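Local structure of protein secretion chaperonin CsaA (Picrophilus torridus, 5ZDI) at residues 18-23 / 53-58; 32-37 / 43-48. The protein probably binds tRNA through an OB-type tRNA-binding domain and may act as a chaperone in protein secretion. All blocks are in the same frame, centred on the assembly; numbering follows the deposited sequence.

Contact 1. Residues 18-23 / 53-58; sequences KEVSDF and YKKDEL
Lys55 reaches from a short helical turn to the end of strand 12-22 and meets Asp22 there, joining the sheet of this OB-type domain to the turn 55-58 by a salt bridge and a small apolar contact. Lys55 NZ lies 2.9 Å from Asp22 OD2, approaching from above the carboxylate plane, 62° out of it. The same ammonium group donates to water 1, which also accepts from the backbone Asp22 N at 2.9 Å, so one water ties the lysine to the main chain of the residue whose carboxylate it pairs with. A bend at chi3 (-131°) in the lysine chain carries its end to the acid. Closer to the backbone, Lys55 CG packs on Val20 CG1 at 3.8 Å. The other valine branch, CG2, turns to Leu58 CB, and Tyr31 borders both Val20 and Leu58. Within the turn, Glu57 N and Leu58 N bond back to Lys54 O and Lys55 O. Just ahead of it, Tyr53 OH bonds to Leu94 N and to Asp98 OD2 of the second subunit. Glu57 OE1 takes the Lys54 N-H at 2.8 Å on its anti side, with an N-H...O angle of 164°.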
ATOM      1  N   LYS A  18      -7.564 -16.328   1.759  1.00 14.93           N
ATOM      2  CA  LYS A  18      -8.543 -17.410   1.894  1.00 16.91           C
ATOM      3  C   LYS A  18      -8.064 -18.634   2.645  1.00 18.31           C
ATOM      4  O   LYS A  18      -8.900 -19.332   3.203  1.00 18.48           O
ATOM      5  CB  LYS A  18      -9.126 -17.832   0.553  1.00 18.67           C
ATOM      6  CG  LYS A  18      -9.728 -16.695  -0.251  1.00 18.30           C
ATOM      7  CD  LYS A  18     -10.891 -15.976   0.414  1.00 19.85           C
ATOM      8  CE  LYS A  18     -12.127 -16.853   0.610  1.00 23.11           C
ATOM      9  NZ  LYS A  18     -13.230 -16.013   0.971  1.00 21.63           N
ATOM     10  N   GLU A  19      -6.792 -18.912   2.651  1.00 17.70           N
ATOM     11  CA  GLU A  19      -6.216 -20.034   3.380  1.00 18.35           C
ATOM     12  C   GLU A  19      -4.849 -19.622   3.922  1.00 16.66           C
ATOM     13  O   GLU A  19      -4.129 -18.800   3.289  1.00 16.92           O
ATOM     14  CB  GLU A  19      -6.014 -21.239   2.471  1.00 23.51           C
ATOM     15  CG  GLU A  19      -7.285 -21.798   1.936  1.00 31.64           C
ATOM     16  CD  GLU A  19      -7.108 -23.252   1.475  1.00 34.62           C
ATOM     17  OE1 GLU A  19      -8.137 -23.956   1.463  1.00 48.43           O
ATOM     18  OE2 GLU A  19      -5.953 -23.642   1.166  1.00 38.26           O
ATOM     19  N   VAL A  20      -4.479 -20.158   5.074  1.00 16.81           N
ATOM     20  CA  VAL A  20      -3.191 -19.830   5.696  1.00 16.38           C
ATOM     21  C   VAL A  20      -2.609 -21.116   6.253  1.00 18.71           C
ATOM     22  O   VAL A  20      -3.359 -21.833   6.919  1.00 21.10           O
ATOM     23  CB  VAL A  20      -3.308 -18.881   6.885  1.00 19.70           C
ATOM     24  CG1 VAL A  20      -1.894 -18.495   7.418  1.00 18.45           C
ATOM     25  CG2 VAL A  20      -4.051 -17.647   6.529  1.00 19.58           C
ATOM     26  N   SER A  21      -1.313 -21.384   6.001  1.00 18.99           N
ATOM     27  CA  SER A  21      -0.653 -22.546   6.607  0.50 18.67           C
ATOM     28  C   SER A  21       0.762 -22.153   7.033  1.00 20.13           C
ATOM     29  O   SER A  21       1.294 -21.182   6.601  1.00 17.65           O
ATOM     30  CB  SER A  21      -0.606 -23.749   5.620  0.50 18.51           C
ATOM     31  OG  SER A  21       0.291 -23.536   4.537  0.50 16.85           O
ATOM     32  N   ASP A  22       1.371 -22.946   7.925  1.00 18.17           N
ATOM     33  CA  ASP A  22       2.761 -22.669   8.276  1.00 20.67           C
ATOM     34  C   ASP A  22       3.711 -22.981   7.136  1.00 20.82           C
ATOM     35  O   ASP A  22       3.552 -24.004   6.469  1.00 21.30           O
ATOM     36  CB  ASP A  22       3.199 -23.392   9.570  1.00 19.88           C
ATOM     37  CG  ASP A  22       2.409 -22.959  10.757  1.00 21.03           C
ATOM     38  OD1 ASP A  22       2.353 -21.751  11.016  1.00 22.93           O
ATOM     39  OD2 ASP A  22       1.895 -23.799  11.515  1.00 21.85           O
ATOM     40  N   PHE A  23       4.721 -22.133   6.914  1.00 20.09           N
ATOM     41  CA  PHE A  23       5.725 -22.387   5.931  1.00 19.81           C
ATOM     42  C   PHE A  23       6.957 -23.025   6.645  1.00 19.10           C
ATOM     43  O   PHE A  23       7.985 -22.400   6.888  1.00 19.15           O
ATOM     44  CB  PHE A  23       6.060 -21.105   5.173  1.00 20.35           C
ATOM     45  CG  PHE A  23       6.933 -21.278   3.962  1.00 20.36           C
ATOM     46  CD1 PHE A  23       7.377 -22.520   3.536  1.00 20.68           C
ATOM     47  CD2 PHE A  23       7.377 -20.153   3.260  1.00 20.62           C
ATOM     48  CE1 PHE A  23       8.195 -22.616   2.450  1.00 22.04           C
ATOM     49  CE2 PHE A  23       8.192 -20.271   2.163  1.00 23.81           C
ATOM     50  CZ  PHE A  23       8.655 -21.514   1.795  1.00 23.24           C
ATOM     51  N   TYR A  53       0.671 -12.233  13.348  1.00 16.38           N
ATOM     52  CA  TYR A  53      -0.755 -12.409  13.272  1.00 15.72           C
ATOM     53  C   TYR A  53      -1.044 -13.908  13.480  1.00 17.87           C
ATOM     54  O   TYR A  53      -0.343 -14.728  12.918  1.00 17.88           O
ATOM     55  CB  TYR A  53      -1.288 -12.029  11.915  1.00 15.33           C
ATOM     56  CG  TYR A  53      -1.248 -10.560  11.570  1.00 14.56           C
ATOM     57  CD1 TYR A  53      -0.014  -9.953  11.186  1.00 15.92           C
ATOM     58  CD2 TYR A  53      -2.397  -9.807  11.451  1.00 13.76           C
ATOM     59  CE1 TYR A  53       0.036  -8.615  10.861  1.00 14.38           C
ATOM     60  CE2 TYR A  53      -2.356  -8.466  11.112  1.00 14.35           C
ATOM     61  CZ  TYR A  53      -1.131  -7.893  10.814  1.00 15.13           C
ATOM     62  OH  TYR A  53      -1.052  -6.539  10.445  1.00 18.18           O
ATOM     63  N   LYS A  54      -2.133 -14.240  14.153  1.00 18.17           N
ATOM     64  CA  LYS A  54      -2.601 -15.616  14.213  1.00 19.79           C
ATOM     65  C   LYS A  54      -3.286 -15.922  12.926  1.00 20.24           C
ATOM     66  O   LYS A  54      -3.787 -15.018  12.268  1.00 18.96           O
ATOM     67  CB  LYS A  54      -3.577 -15.860  15.400  1.00 21.74           C
ATOM     68  CG  LYS A  54      -3.006 -15.470  16.749  1.00 25.82           C
ATOM     69  CD  LYS A  54      -1.627 -16.030  16.968  1.00 30.27           C
ATOM     70  N   LYS A  55      -3.266 -17.183  12.561  1.00 18.59           N
ATOM     71  CA  LYS A  55      -3.866 -17.613  11.307  1.00 19.11           C
ATOM     72  C   LYS A  55      -5.299 -17.107  11.208  1.00 21.14           C
ATOM     73  O   LYS A  55      -5.702 -16.576  10.166  1.00 19.02           O
ATOM     74  CB  LYS A  55      -3.753 -19.104  11.145  1.00 22.26           C
ATOM     75  CG  LYS A  55      -2.310 -19.605  11.007  1.00 24.49           C
ATOM     76  CD  LYS A  55      -2.287 -21.111  10.702  1.00 30.00           C
ATOM     77  CE  LYS A  55      -1.319 -21.853  11.635  1.00 37.80           C
ATOM     78  NZ  LYS A  55      -0.973 -23.307  11.352  1.00 39.30           N
ATOM     79  N   ASP A  56      -6.085 -17.244  12.278  1.00 20.15           N
ATOM     80  CA  ASP A  56      -7.464 -16.777  12.243  1.00 23.14           C
ATOM     81  C   ASP A  56      -7.654 -15.281  12.056  1.00 23.18           C
ATOM     82  O   ASP A  56      -8.683 -14.877  11.545  1.00 24.81           O
ATOM     83  CB  ASP A  56      -8.253 -17.287  13.463  1.00 28.90           C
ATOM     84  CG  ASP A  56      -8.643 -18.770  13.332  1.00 35.43           C
ATOM     85  OD1 ASP A  56      -9.276 -19.157  12.314  1.00 49.28           O
ATOM     86  OD2 ASP A  56      -8.343 -19.537  14.261  1.00 42.36           O
ATOM     87  N   GLU A  57      -6.654 -14.475  12.379  1.00 20.45           N
ATOM     88  CA  GLU A  57      -6.672 -13.045  12.052  1.00 22.36           C
ATOM     89  C   GLU A  57      -6.495 -12.734  10.599  1.00 20.91           C
ATOM     90  O   GLU A  57      -6.923 -11.693  10.177  1.00 23.94           O
ATOM     91  CB  GLU A  57      -5.660 -12.274  12.860  1.00 20.99           C
ATOM     92  CG  GLU A  57      -5.886 -12.508  14.383  1.00 23.09           C
ATOM     93  CD  GLU A  57      -4.808 -11.787  15.168  1.00 26.19           C
ATOM     94  OE1 GLU A  57      -3.599 -12.014  15.049  1.00 24.34           O
ATOM     95  OE2 GLU A  57      -5.195 -10.937  15.916  1.00 39.27           O
ATOM     96  N   LEU A  58      -5.977 -13.672   9.807  1.00 17.67           N
ATOM     97  CA  LEU A  58      -5.705 -13.375   8.425  1.00 17.76           C
ATOM     98  C   LEU A  58      -6.814 -13.909   7.504  1.00 18.40           C
ATOM     99  O   LEU A  58      -6.961 -13.459   6.392  1.00 17.91           O
ATOM    100  CB  LEU A  58      -4.345 -13.951   8.042  1.00 16.47           C
ATOM    101  CG  LEU A  58      -3.156 -13.491   8.803  1.00 15.29           C
ATOM    102  CD1 LEU A  58      -1.898 -14.283   8.496  1.00 16.12           C
ATOM    103  CD2 LEU A  58      -2.898 -12.009   8.456  1.00 15.19           C
TER
HETATM  104  O   HOH W   1      -0.264 -24.994   9.095  1.00 30.78           O

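Contact 2. Residues 32-37 / 43-48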
ATOM      1  N   LYS A  32       2.497 -19.566   4.514  1.00 16.05           N
ATOM      2  CA  LYS A  32       1.976 -19.740   3.133  1.00 19.06           C
ATOM      3  C   LYS A  32       0.537 -19.219   3.108  1.00 17.21           C
ATOM      4  O   LYS A  32      -0.343 -19.647   3.862  1.00 19.07           O
ATOM      5  CB  LYS A  32       2.032 -21.221   2.685  1.00 17.29           C
ATOM      6  CG  LYS A  32       3.372 -21.848   2.652  1.00 22.54           C
ATOM      7  CD  LYS A  32       3.066 -23.363   2.440  1.00 26.19           C
ATOM      8  CE  LYS A  32       4.299 -24.042   2.064  1.00 32.88           C
ATOM      9  NZ  LYS A  32       3.948 -25.467   1.822  1.00 35.66           N
ATOM     10  N   LEU A  33       0.273 -18.280   2.213  1.00 16.68           N
ATOM     11  CA  LEU A  33      -1.017 -17.692   2.022  1.00 16.45           C
ATOM     12  C   LEU A  33      -1.566 -17.997   0.626  1.00 16.29           C
ATOM     13  O   LEU A  33      -0.832 -17.917  -0.346  1.00 16.51           O
ATOM     14  CB  LEU A  33      -0.893 -16.142   2.041  1.00 15.30           C
ATOM     15  CG  LEU A  33      -0.205 -15.515   3.207  1.00 14.93           C
ATOM     16  CD1 LEU A  33      -0.251 -14.001   3.079  1.00 15.89           C
ATOM     17  CD2 LEU A  33      -0.918 -15.913   4.473  1.00 13.27           C
ATOM     18  N   LYS A  34      -2.846 -18.361   0.564  1.00 16.55           N
ATOM     19  CA  LYS A  34      -3.588 -18.512  -0.678  1.00 16.97           C
ATOM     20  C   LYS A  34      -4.585 -17.359  -0.725  1.00 16.84           C
ATOM     21  O   LYS A  34      -5.437 -17.213   0.134  1.00 14.55           O
ATOM     22  CB  LYS A  34      -4.231 -19.879  -0.766  1.00 16.95           C
ATOM     23  CG  LYS A  34      -5.086 -19.978  -2.009  1.00 19.08           C
ATOM     24  CD  LYS A  34      -5.573 -21.411  -2.143  1.00 21.54           C
ATOM     25  CE  LYS A  34      -6.536 -21.520  -3.279  1.00 24.05           C
ATOM     26  NZ  LYS A  34      -6.655 -22.994  -3.473  1.00 24.22           N
ATOM     27  N   ILE A  35      -4.415 -16.490  -1.737  1.00 14.86           N
ATOM     28  CA  ILE A  35      -5.069 -15.170  -1.784  1.00 14.00           C
ATOM     29  C   ILE A  35      -5.861 -15.073  -3.101  1.00 14.77           C
ATOM     30  O   ILE A  35      -5.344 -15.457  -4.198  1.00 15.55           O
ATOM     31  CB  ILE A  35      -4.003 -14.066  -1.798  1.00 13.90           C
ATOM     32  CG1 ILE A  35      -3.046 -14.267  -0.645  1.00 14.71           C
ATOM     33  CG2 ILE A  35      -4.632 -12.696  -1.798  1.00 13.77           C
ATOM     34  CD1 ILE A  35      -1.920 -13.290  -0.555  1.00 16.95           C
ATOM     35  N   TYR A  36      -7.067 -14.558  -2.985  1.00 14.35           N
ATOM     36  CA  TYR A  36      -7.978 -14.391  -4.158  1.00 15.09           C
ATOM     37  C   TYR A  36      -7.891 -12.965  -4.610  1.00 13.22           C
ATOM     38  O   TYR A  36      -7.979 -12.074  -3.801  1.00 16.17           O
ATOM     39  CB  TYR A  36      -9.403 -14.705  -3.755  1.00 15.38           C
ATOM     40  CG  TYR A  36     -10.401 -14.565  -4.915  1.00 16.01           C
ATOM     41  CD1 TYR A  36     -10.301 -15.379  -6.052  1.00 17.59           C
ATOM     42  CD2 TYR A  36     -11.453 -13.626  -4.858  1.00 18.38           C
ATOM     43  CE1 TYR A  36     -11.234 -15.272  -7.087  1.00 14.86           C
ATOM     44  CE2 TYR A  36     -12.338 -13.464  -5.940  1.00 17.55           C
ATOM     45  CZ  TYR A  36     -12.219 -14.300  -7.025  1.00 17.82           C
ATOM     46  OH  TYR A  36     -13.115 -14.149  -8.077  1.00 18.75           O
ATOM     47  N   PHE A  37      -7.685 -12.756  -5.924  1.00 14.24           N
ATOM     48  CA  PHE A  37      -7.454 -11.438  -6.520  1.00 15.14           C
ATOM     49  C   PHE A  37      -8.518 -11.159  -7.607  1.00 17.06           C
ATOM     50  O   PHE A  37      -8.318 -10.364  -8.509  1.00 15.79           O
ATOM     51  CB  PHE A  37      -6.066 -11.459  -7.144  1.00 16.64           C
ATOM     52  CG  PHE A  37      -4.970 -11.280  -6.137  1.00 17.43           C
ATOM     53  CD1 PHE A  37      -4.681 -10.008  -5.609  1.00 16.00           C
ATOM     54  CD2 PHE A  37      -4.167 -12.346  -5.761  1.00 17.08           C
ATOM     55  CE1 PHE A  37      -3.687  -9.812  -4.664  1.00 16.16           C
ATOM     56  CE2 PHE A  37      -3.129 -12.162  -4.829  1.00 16.23           C
ATOM     57  CZ  PHE A  37      -2.901 -10.928  -4.276  1.00 16.98           C
ATOM     58  N   TYR A  43      -6.480 -17.088  -7.992  1.00 17.58           N
ATOM     59  CA  TYR A  43      -5.724 -17.328  -6.756  1.00 17.44           C
ATOM     60  C   TYR A  43      -4.240 -17.274  -6.980  1.00 17.15           C
ATOM     61  O   TYR A  43      -3.724 -17.777  -7.985  1.00 18.25           O
ATOM     62  CB  TYR A  43      -6.089 -18.713  -6.187  1.00 18.81           C
ATOM     63  CG  TYR A  43      -7.471 -18.739  -5.625  1.00 17.89           C
ATOM     64  CD1 TYR A  43      -7.724 -18.351  -4.316  1.00 18.56           C
ATOM     65  CD2 TYR A  43      -8.564 -19.099  -6.402  1.00 16.92           C
ATOM     66  CE1 TYR A  43      -9.020 -18.352  -3.785  1.00 17.67           C
ATOM     67  CE2 TYR A  43      -9.851 -19.064  -5.871  1.00 17.35           C
ATOM     68  CZ  TYR A  43     -10.062 -18.742  -4.561  1.00 17.95           C
ATOM     69  OH  TYR A  43     -11.371 -18.757  -4.097  1.00 20.58           O
ATOM     70  N   LYS A  44      -3.498 -16.724  -6.020  1.00 16.65           N
ATOM     71  CA  LYS A  44      -2.055 -16.722  -6.064  1.00 17.95           C
ATOM     72  C   LYS A  44      -1.613 -17.055  -4.643  1.00 17.13           C
ATOM     73  O   LYS A  44      -2.273 -16.670  -3.652  1.00 17.17           O
ATOM     74  CB  LYS A  44      -1.507 -15.376  -6.464  1.00 18.34           C
ATOM     75  CG  LYS A  44      -1.871 -14.820  -7.843  1.00 19.07           C
ATOM     76  CD  LYS A  44      -1.201 -15.644  -8.922  1.00 21.41           C
ATOM     77  CE  LYS A  44      -1.754 -15.270 -10.318  1.00 25.36           C
ATOM     78  NZ  LYS A  44      -1.306 -16.309 -11.343  1.00 28.43           N
ATOM     79  N   ASN A  45      -0.455 -17.659  -4.559  1.00 15.08           N
ATOM     80  CA  ASN A  45       0.164 -18.008  -3.307  1.00 16.10           C
ATOM     81  C   ASN A  45       1.235 -17.008  -2.988  1.00 15.15           C
ATOM     82  O   ASN A  45       1.862 -16.385  -3.869  1.00 16.14           O
ATOM     83  CB  ASN A  45       0.808 -19.389  -3.396  1.00 17.99           C
ATOM     84  CG  ASN A  45      -0.204 -20.526  -3.522  1.00 20.21           C
ATOM     85  OD1 ASN A  45      -1.364 -20.472  -3.033  1.00 22.17           O
ATOM     86  ND2 ASN A  45       0.247 -21.565  -4.178  1.00 24.03           N
ATOM     87  N   SER A  46       1.509 -16.852  -1.697  1.00 16.50           N
ATOM     88  CA  SER A  46       2.512 -15.929  -1.203  1.00 15.38           C
ATOM     89  C   SER A  46       3.143 -16.492   0.043  1.00 15.70           C
ATOM     90  O   SER A  46       2.463 -17.124   0.856  1.00 17.35           O
ATOM     91  CB  SER A  46       1.919 -14.567  -0.905  1.00 17.81           C
ATOM     92  OG  SER A  46       2.967 -13.664  -0.685  1.00 17.59           O
ATOM     93  N   SER A  47       4.427 -16.292   0.174  1.00 15.63           N
ATOM     94  CA  SER A  47       5.125 -16.416   1.461  1.00 17.41           C
ATOM     95  C   SER A  47       5.169 -15.096   2.210  1.00 18.67           C
ATOM     96  O   SER A  47       5.591 -14.083   1.657  1.00 19.31           O
ATOM     97  CB  SER A  47       6.557 -16.951   1.260  1.00 19.56           C
ATOM     98  OG  SER A  47       7.247 -16.993   2.508  1.00 21.31           O
ATOM     99  N   ALA A  48       4.686 -15.039   3.424  1.00 17.39           N
ATOM    100  CA  ALA A  48       4.660 -13.764   4.164  1.00 16.88           C
ATOM    101  C   ALA A  48       5.169 -13.906   5.606  1.00 17.17           C
ATOM    102  O   ALA A  48       4.615 -14.754   6.346  1.00 17.04           O
ATOM    103  CB  ALA A  48       3.244 -13.177   4.193  1.00 19.17           C
TER
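Lys32 CA makes a C-H...O contact of 3.5 Å with Ser46 O at one end of an antiparallel strand pair, 32-36 against 43-48, two neighbouring strands in the antiparallel sheet of the OB-type domain; Lys32 itself faces Ser47 in a non-hydrogen-bonded pair. Leu33 and Ser46 form a hydrogen-bonded pair, Leu33 N giving to Ser46 O at 2.8 Å and Leu33 O accepting from Ser46 N. On the buried face, Leu33 CD1 meets Ala48 CB at 3.8 Å. Lys34 emerges on the other face, and with CG anti to the backbone N (chi1 176°) its extended chain runs beside the Tyr43 ring: Lys34 CE lies 3.5 Å from Tyr43 CD1, while Lys34 CB touches Asn45 OD1. Lys34 NZ stands 5.0 Å from the Tyr43 ring centroid, at most a weak cation-pi attraction. Replacing Lys34 by an alanine would remove the chain from CG to CE, and the Tyr43 ring, losing that flank, is likely to be freer to turn. Ile35 exchanges two backbone bonds with Lys44, and its CD1 reaches Ser46 CB, whose hydroxyl OG is bonded to Val81 O of strand 77-88. Tyr36 lies on the same face as Lys34; its ring is inclined at 46° to that of Tyr43, and Tyr36 CD1 sits over one face of the Tyr43 ring, 3.6 Å above the plane and offset toward the rim. Past the strand end, Phe37 CE2 lies 4.0 Å from Lys44 CB.

How the contacts relate
From the N terminus, the chain first runs along strand 12-22, whose end, with Phe23 just past it, supplies residues 18-23, and then returns along strand 31-36. The helix 38-41 turns it back into strand 43-48, and contact 2 closes this short loop. The chain next reaches the helical turn 55-58, where contact 1 closes a longer loop, so contact 2 is nested within contact 1. Strands 12-22 and 31-36 are neighbours in the sheet, and the two contacts touch directly: Lys18 N lies 2.8 Å from Lys34 O, a probable hydrogen bond within a classic beta bulge where Lys18 and Glu19 both face Lys34. Phe23 packs against Lys32 and Ser47, one on each strand of contact 2.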